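Local atomic coordinates of protein PES4 (Saccharomyces cerevisiae, PDB entry 6EXX), a protein that probably binds RNA, with poly(A), poly(U) and the 3'-untranslated regions of messenger RNAs as likely targets, and is represented here by its fourth RNA recognition motif. Residues K20-Q25 / N62-R67; S3-E8 / T58-F63. All blocks are in the same frame, centred on the assembly; numbering follows the deposited sequence.

Contact 1 (K20-Q25 / N62-R67); sequences KYLCHQ and NFLNNR
L22, on the inner side of helix 16-25, meets F63 and L64 at the end of helix 54-64, joining the two helices that pack side by side on one face of the sheet in an RNA recognition motif. Its CG lies anti to the carbonyl carbon (chi1 -66°), which sends both methyls across to the other helix. L22 CD1 touches both partners, 3.6 Å from F63 CD1 and 3.8 Å from L64 CD2. L22 CD2 moves in over one face of the F63 ring, near its rim, and comes to 3.4 Å from F63 CE1. Cut back to alanine, L22 loses both methyls, which would probably strip CD2 from that face, end the CD1 contacts with the ring's CD1-CE1 side and L64 CD2, and let the phenyl shift. The R67 guanidinium takes the other face, and ring and arginine form a cation-pi pair. A type II beta turn from L64 to R67 brings the arginine back, and its NH1 sits over the ring centre while donating to the end of the helix: R67 NH1 to F63 O is 2.9 Å, with an N-H...O angle of 155°.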
loop_
_atom_site.group_PDB
_atom_site.type_symbol
_atom_site.label_atom_id
_atom_site.label_comp_id
_atom_site.label_asym_id
_atom_site.label_seq_id
_atom_site.Cartn_x
_atom_site.Cartn_y
_atom_site.Cartn_z
ATOM N N LYS A 20 6.597 -2.465 -3.893
ATOM C CA LYS A 20 6.983 -3.585 -4.738
ATOM C C LYS A 20 7.946 -4.503 -3.987
ATOM O O LYS A 20 7.849 -5.727 -4.057
ATOM C CB LYS A 20 7.633 -3.062 -6.020
ATOM C CG LYS A 20 8.019 -4.147 -6.994
ATOM C CD LYS A 20 8.535 -3.575 -8.316
ATOM C CE LYS A 20 9.919 -2.953 -8.173
ATOM N NZ LYS A 20 10.422 -2.337 -9.442
ATOM N N TYR A 21 8.886 -3.907 -3.263
ATOM C CA TYR A 21 9.815 -4.671 -2.449
ATOM C C TYR A 21 9.084 -5.505 -1.398
ATOM O O TYR A 21 9.390 -6.683 -1.221
ATOM C CB TYR A 21 10.806 -3.711 -1.799
ATOM C CG TYR A 21 11.673 -4.335 -0.739
ATOM C CD1 TYR A 21 12.834 -5.020 -1.074
ATOM C CD2 TYR A 21 11.333 -4.240 0.603
ATOM C CE1 TYR A 21 13.634 -5.582 -0.103
ATOM C CE2 TYR A 21 12.125 -4.802 1.581
ATOM C CZ TYR A 21 13.274 -5.470 1.218
ATOM O OH TYR A 21 14.071 -6.040 2.178
ATOM N N LEU A 22 8.111 -4.910 -0.716
ATOM C CA LEU A 22 7.361 -5.653 0.294
ATOM C C LEU A 22 6.677 -6.865 -0.319
ATOM O O LEU A 22 6.690 -7.955 0.251
ATOM C CB LEU A 22 6.319 -4.765 0.957
ATOM C CG LEU A 22 6.842 -3.603 1.800
ATOM C CD1 LEU A 22 5.688 -2.802 2.376
ATOM C CD2 LEU A 22 7.787 -4.064 2.905
ATOM N N CYS A 23 6.081 -6.679 -1.492
ATOM C CA CYS A 23 5.423 -7.787 -2.162
ATOM C C CYS A 23 6.446 -8.861 -2.549
ATOM O O CYS A 23 6.218 -10.047 -2.319
ATOM C CB CYS A 23 4.655 -7.286 -3.387
ATOM S SG CYS A 23 3.188 -6.314 -2.981
ATOM N N HIS A 24 7.579 -8.451 -3.114
ATOM C CA HIS A 24 8.630 -9.400 -3.468
ATOM C C HIS A 24 9.104 -10.184 -2.245
ATOM O O HIS A 24 9.342 -11.388 -2.320
ATOM C CB HIS A 24 9.826 -8.677 -4.101
ATOM C CG HIS A 24 9.639 -8.317 -5.540
ATOM N ND1 HIS A 24 10.311 -7.267 -6.134
ATOM C CD2 HIS A 24 8.877 -8.871 -6.511
ATOM C CE1 HIS A 24 9.958 -7.184 -7.403
ATOM N NE2 HIS A 24 9.087 -8.143 -7.658
ATOM N N GLN A 25 9.244 -9.502 -1.114
ATOM C CA GLN A 25 9.741 -10.154 0.095
ATOM C C GLN A 25 8.782 -11.232 0.598
ATOM O O GLN A 25 9.199 -12.166 1.276
ATOM C CB GLN A 25 10.030 -9.120 1.186
ATOM C CG GLN A 25 11.258 -8.260 0.900
ATOM C CD GLN A 25 12.517 -9.083 0.817
ATOM O OE1 GLN A 25 13.174 -9.153 -0.225
ATOM N NE2 GLN A 25 12.854 -9.730 1.917
ATOM N N ASN A 62 -1.303 -6.561 6.813
ATOM C CA ASN A 62 -0.785 -6.704 8.163
ATOM C C ASN A 62 0.477 -5.873 8.361
ATOM O O ASN A 62 0.664 -5.266 9.413
ATOM C CB ASN A 62 -0.500 -8.176 8.484
ATOM C CG ASN A 62 -1.749 -8.987 8.727
ATOM O OD1 ASN A 62 -2.809 -8.453 9.038
ATOM N ND2 ASN A 62 -1.613 -10.298 8.634
ATOM N N PHE A 63 1.344 -5.864 7.357
ATOM C CA PHE A 63 2.588 -5.122 7.439
ATOM C C PHE A 63 2.367 -3.606 7.441
ATOM O O PHE A 63 3.032 -2.868 8.168
ATOM C CB PHE A 63 3.499 -5.521 6.273
ATOM C CG PHE A 63 4.875 -4.928 6.354
ATOM C CD1 PHE A 63 5.127 -3.670 5.841
ATOM C CD2 PHE A 63 5.917 -5.624 6.936
ATOM C CE1 PHE A 63 6.395 -3.110 5.913
ATOM C CE2 PHE A 63 7.187 -5.070 7.000
ATOM C CZ PHE A 63 7.411 -3.812 6.491
ATOM N N LEU A 64 1.450 -3.143 6.599
ATOM C CA LEU A 64 1.274 -1.713 6.381
ATOM C C LEU A 64 0.303 -1.033 7.318
ATOM O O LEU A 64 0.437 0.159 7.554
ATOM C CB LEU A 64 0.810 -1.440 4.957
ATOM C CG LEU A 64 1.853 -1.662 3.867
ATOM C CD1 LEU A 64 1.206 -1.535 2.502
ATOM C CD2 LEU A 64 3.024 -0.699 4.004
ATOM N N ASN A 65 -0.685 -1.750 7.827
ATOM C CA ASN A 65 -1.759 -1.084 8.531
ATOM C C ASN A 65 -1.268 -0.382 9.798
ATOM O O ASN A 65 -0.751 -1.021 10.712
ATOM C CB ASN A 65 -2.855 -2.080 8.858
ATOM C CG ASN A 65 -4.085 -1.409 9.370
ATOM O OD1 ASN A 65 -4.556 -0.439 8.778
ATOM N ND2 ASN A 65 -4.610 -1.896 10.484
ATOM N N ASN A 66 -1.403 0.944 9.830
ATOM C CA ASN A 66 -0.942 1.777 10.937
ATOM C C ASN A 66 0.557 1.771 11.162
ATOM O O ASN A 66 1.008 2.141 12.239
ATOM C CB ASN A 66 -1.686 1.450 12.221
ATOM C CG ASN A 66 -3.156 1.702 12.092
ATOM O OD1 ASN A 66 -3.583 2.675 11.465
ATOM N ND2 ASN A 66 -3.948 0.820 12.660
ATOM N N ARG A 67 1.312 1.412 10.128
ATOM C CA ARG A 67 2.767 1.463 10.201
ATOM C C ARG A 67 3.251 2.897 9.997
ATOM O O ARG A 67 2.781 3.589 9.096
ATOM C CB ARG A 67 3.390 0.559 9.145
ATOM C CG ARG A 67 4.857 0.285 9.355
ATOM C CD ARG A 67 5.459 -0.510 8.218
ATOM N NE ARG A 67 6.693 -1.144 8.647
ATOM C CZ ARG A 67 6.745 -2.315 9.272
ATOM N NH1 ARG A 67 5.644 -3.042 9.451
ATOM N NH2 ARG A 67 7.921 -2.781 9.671
#

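Contact 2 (S3-E8 / T58-F63); sequences STLFLE and TRIFNF
The F61 ring receives L5 at its edge: L5 CD1 lies near the ring plane, 3.7 Å from F61 CD1, and neither face of the ring takes an atom from strand 3-8. The two side chains cross at about a right angle. This is the join between the first strand and the second helix of the beta-alpha-beta-beta-alpha-beta fold of an RNA recognition motif, with the helix lying against the middle of the sheet. F61 leaves the helix with CG anti to its backbone N (chi1 174°), which carries the phenyl out along the sheet to T76 and to W78, whose ring meets it with the planes about 30° apart. Strand 3-10 is central, hydrogen-bonded through S3, L5 and L7 to strand 44-51 and through F6 and E8 to strand 72-78. Because side chains alternate along it, L5 points at the helix while F6 goes to the other side of the sheet; F6 falls where these domains commonly carry an RNA-stacking aromatic, so a similar role is plausible here. L5 forks between the ring and the helix backbone. While CD1 serves the ring edge, its second methyl, L5 CD2, rests against the backbone of F61, 4.0 Å from F61 CA and equally near F61 N. These two residues are also the closest CA pair of the two segments, L5 CA lying 7.2 Å from F61 CA. No hydrogen bond crosses the contact. I60, one residue earlier on the helix, starts toward the strand, but the end of its side chain leads away, leaving its branch methyl to make a loose contact: I60 CG2 is 4.4 Å from L5 CD2.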
loop_
_atom_site.group_PDB
_atom_site.type_symbol
_atom_site.label_atom_id
_atom_site.label_comp_id
_atom_site.label_asym_id
_atom_site.label_seq_id
_atom_site.Cartn_x
_atom_site.Cartn_y
_atom_site.Cartn_z
ATOM N N SER A 3 -8.714 -8.745 -4.447
ATOM C CA SER A 3 -8.754 -8.003 -3.206
ATOM C C SER A 3 -7.897 -6.773 -3.395
ATOM O O SER A 3 -6.726 -6.881 -3.748
ATOM C CB SER A 3 -8.208 -8.862 -2.072
ATOM O OG SER A 3 -8.379 -8.225 -0.823
ATOM N N THR A 4 -8.485 -5.605 -3.172
ATOM C CA THR A 4 -7.768 -4.353 -3.339
ATOM C C THR A 4 -7.607 -3.656 -2.009
ATOM O O THR A 4 -8.567 -3.465 -1.272
ATOM C CB THR A 4 -8.485 -3.443 -4.331
ATOM O OG1 THR A 4 -8.634 -4.146 -5.561
ATOM C CG2 THR A 4 -7.689 -2.182 -4.586
ATOM N N LEU A 5 -6.368 -3.274 -1.726
ATOM C CA LEU A 5 -6.015 -2.540 -0.529
ATOM C C LEU A 5 -5.789 -1.096 -0.926
ATOM O O LEU A 5 -4.848 -0.789 -1.653
ATOM C CB LEU A 5 -4.724 -3.113 0.039
ATOM C CG LEU A 5 -4.158 -2.444 1.285
ATOM C CD1 LEU A 5 -5.182 -2.453 2.398
ATOM C CD2 LEU A 5 -2.877 -3.131 1.720
ATOM N N PHE A 6 -6.644 -0.200 -0.452
ATOM C CA PHE A 6 -6.468 1.228 -0.671
ATOM C C PHE A 6 -5.585 1.806 0.422
ATOM O O PHE A 6 -5.672 1.423 1.593
ATOM C CB PHE A 6 -7.819 1.940 -0.745
ATOM C CG PHE A 6 -8.539 1.684 -2.033
ATOM C CD1 PHE A 6 -9.307 0.547 -2.199
ATOM C CD2 PHE A 6 -8.414 2.559 -3.094
ATOM C CE1 PHE A 6 -9.964 0.304 -3.397
ATOM C CE2 PHE A 6 -9.065 2.321 -4.291
ATOM C CZ PHE A 6 -9.834 1.189 -4.436
ATOM N N LEU A 7 -4.703 2.701 -0.002
ATOM C CA LEU A 7 -3.664 3.263 0.837
ATOM C C LEU A 7 -3.707 4.778 0.764
ATOM O O LEU A 7 -3.895 5.345 -0.313
ATOM C CB LEU A 7 -2.290 2.803 0.345
ATOM C CG LEU A 7 -2.034 1.303 0.374
ATOM C CD1 LEU A 7 -0.693 0.985 -0.247
ATOM C CD2 LEU A 7 -2.124 0.754 1.791
ATOM N N GLU A 8 -3.499 5.439 1.898
ATOM C CA GLU A 8 -3.339 6.879 1.912
ATOM C C GLU A 8 -2.432 7.281 3.072
ATOM O O GLU A 8 -1.985 6.448 3.856
ATOM C CB GLU A 8 -4.702 7.570 1.984
ATOM C CG GLU A 8 -5.408 7.374 3.294
ATOM C CD GLU A 8 -6.712 8.129 3.383
ATOM O OE1 GLU A 8 -7.443 8.199 2.373
ATOM O OE2 GLU A 8 -7.004 8.656 4.469
ATOM N N THR A 58 -3.861 -9.969 2.648
ATOM C CA THR A 58 -3.752 -10.063 4.098
ATOM C C THR A 58 -2.330 -9.795 4.577
ATOM O O THR A 58 -2.121 -9.060 5.540
ATOM C CB THR A 58 -4.194 -11.475 4.545
ATOM O OG1 THR A 58 -5.607 -11.605 4.377
ATOM C CG2 THR A 58 -3.845 -11.755 5.994
ATOM N N ARG A 59 -1.356 -10.431 3.936
ATOM C CA ARG A 59 0.005 -10.323 4.425
ATOM C C ARG A 59 0.536 -8.895 4.312
ATOM O O ARG A 59 1.214 -8.396 5.218
ATOM C CB ARG A 59 0.918 -11.318 3.707
ATOM C CG ARG A 59 0.415 -12.755 3.807
ATOM C CD ARG A 59 1.522 -13.798 3.878
ATOM N NE ARG A 59 2.257 -13.940 2.623
ATOM C CZ ARG A 59 1.819 -14.600 1.554
ATOM N NH1 ARG A 59 0.622 -15.174 1.544
ATOM N NH2 ARG A 59 2.590 -14.676 0.477
ATOM N N ILE A 60 0.215 -8.221 3.216
ATOM C CA ILE A 60 0.667 -6.852 3.024
ATOM C C ILE A 60 -0.135 -5.871 3.897
ATOM O O ILE A 60 0.431 -4.944 4.479
ATOM C CB ILE A 60 0.631 -6.473 1.526
ATOM C CG1 ILE A 60 1.525 -7.419 0.709
ATOM C CG2 ILE A 60 1.031 -5.027 1.327
ATOM C CD1 ILE A 60 2.966 -7.465 1.158
ATOM N N PHE A 61 -1.440 -6.088 4.026
ATOM C CA PHE A 61 -2.241 -5.313 4.955
ATOM C C PHE A 61 -1.654 -5.368 6.360
ATOM O O PHE A 61 -1.523 -4.354 7.043
ATOM C CB PHE A 61 -3.677 -5.823 4.991
ATOM C CG PHE A 61 -4.511 -5.160 6.035
ATOM C CD1 PHE A 61 -5.132 -3.958 5.785
ATOM C CD2 PHE A 61 -4.657 -5.722 7.287
ATOM C CE1 PHE A 61 -5.895 -3.336 6.751
ATOM C CE2 PHE A 61 -5.417 -5.098 8.250
ATOM C CZ PHE A 61 -6.039 -3.910 7.978
ATOM N N ASN A 62 -1.303 -6.561 6.813
ATOM C CA ASN A 62 -0.785 -6.704 8.163
ATOM C C ASN A 62 0.477 -5.873 8.361
ATOM O O ASN A 62 0.664 -5.266 9.413
ATOM C CB ASN A 62 -0.500 -8.176 8.484
ATOM C CG ASN A 62 -1.749 -8.987 8.727
ATOM O OD1 ASN A 62 -2.809 -8.453 9.038
ATOM N ND2 ASN A 62 -1.613 -10.298 8.634
ATOM N N PHE A 63 1.344 -5.864 7.357
ATOM C CA PHE A 63 2.588 -5.122 7.439
ATOM C C PHE A 63 2.367 -3.606 7.441
ATOM O O PHE A 63 3.032 -2.868 8.168
ATOM C CB PHE A 63 3.499 -5.521 6.273
ATOM C CG PHE A 63 4.875 -4.928 6.354
ATOM C CD1 PHE A 63 5.127 -3.670 5.841
ATOM C CD2 PHE A 63 5.917 -5.624 6.936
ATOM C CE1 PHE A 63 6.395 -3.110 5.913
ATOM C CE2 PHE A 63 7.187 -5.070 7.000
ATOM C CZ PHE A 63 7.411 -3.812 6.491
#

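Contacts 1 and 2 have centres about 8 Å apart and share helix 54-64, which works in two directions: contact 2 seats it on the central strand 3-10, and contact 1 sets helix 16-25 beside its C-terminal end. Strand 3-10 and helix 16-25 follow each other in the chain, and both pack against the later helix, so the two contacts tie the first part of the domain to the second. They also meet directly. I60 CD1 turns from the sheet side to lie 3.9 Å from L22 O, and L64 CD1 reaches L7 CD2 at 4.1 Å. Both are neighbouring parts of the helix-sheet packing; the opposite sheet face, probably the RNA-binding one, is left to other residues.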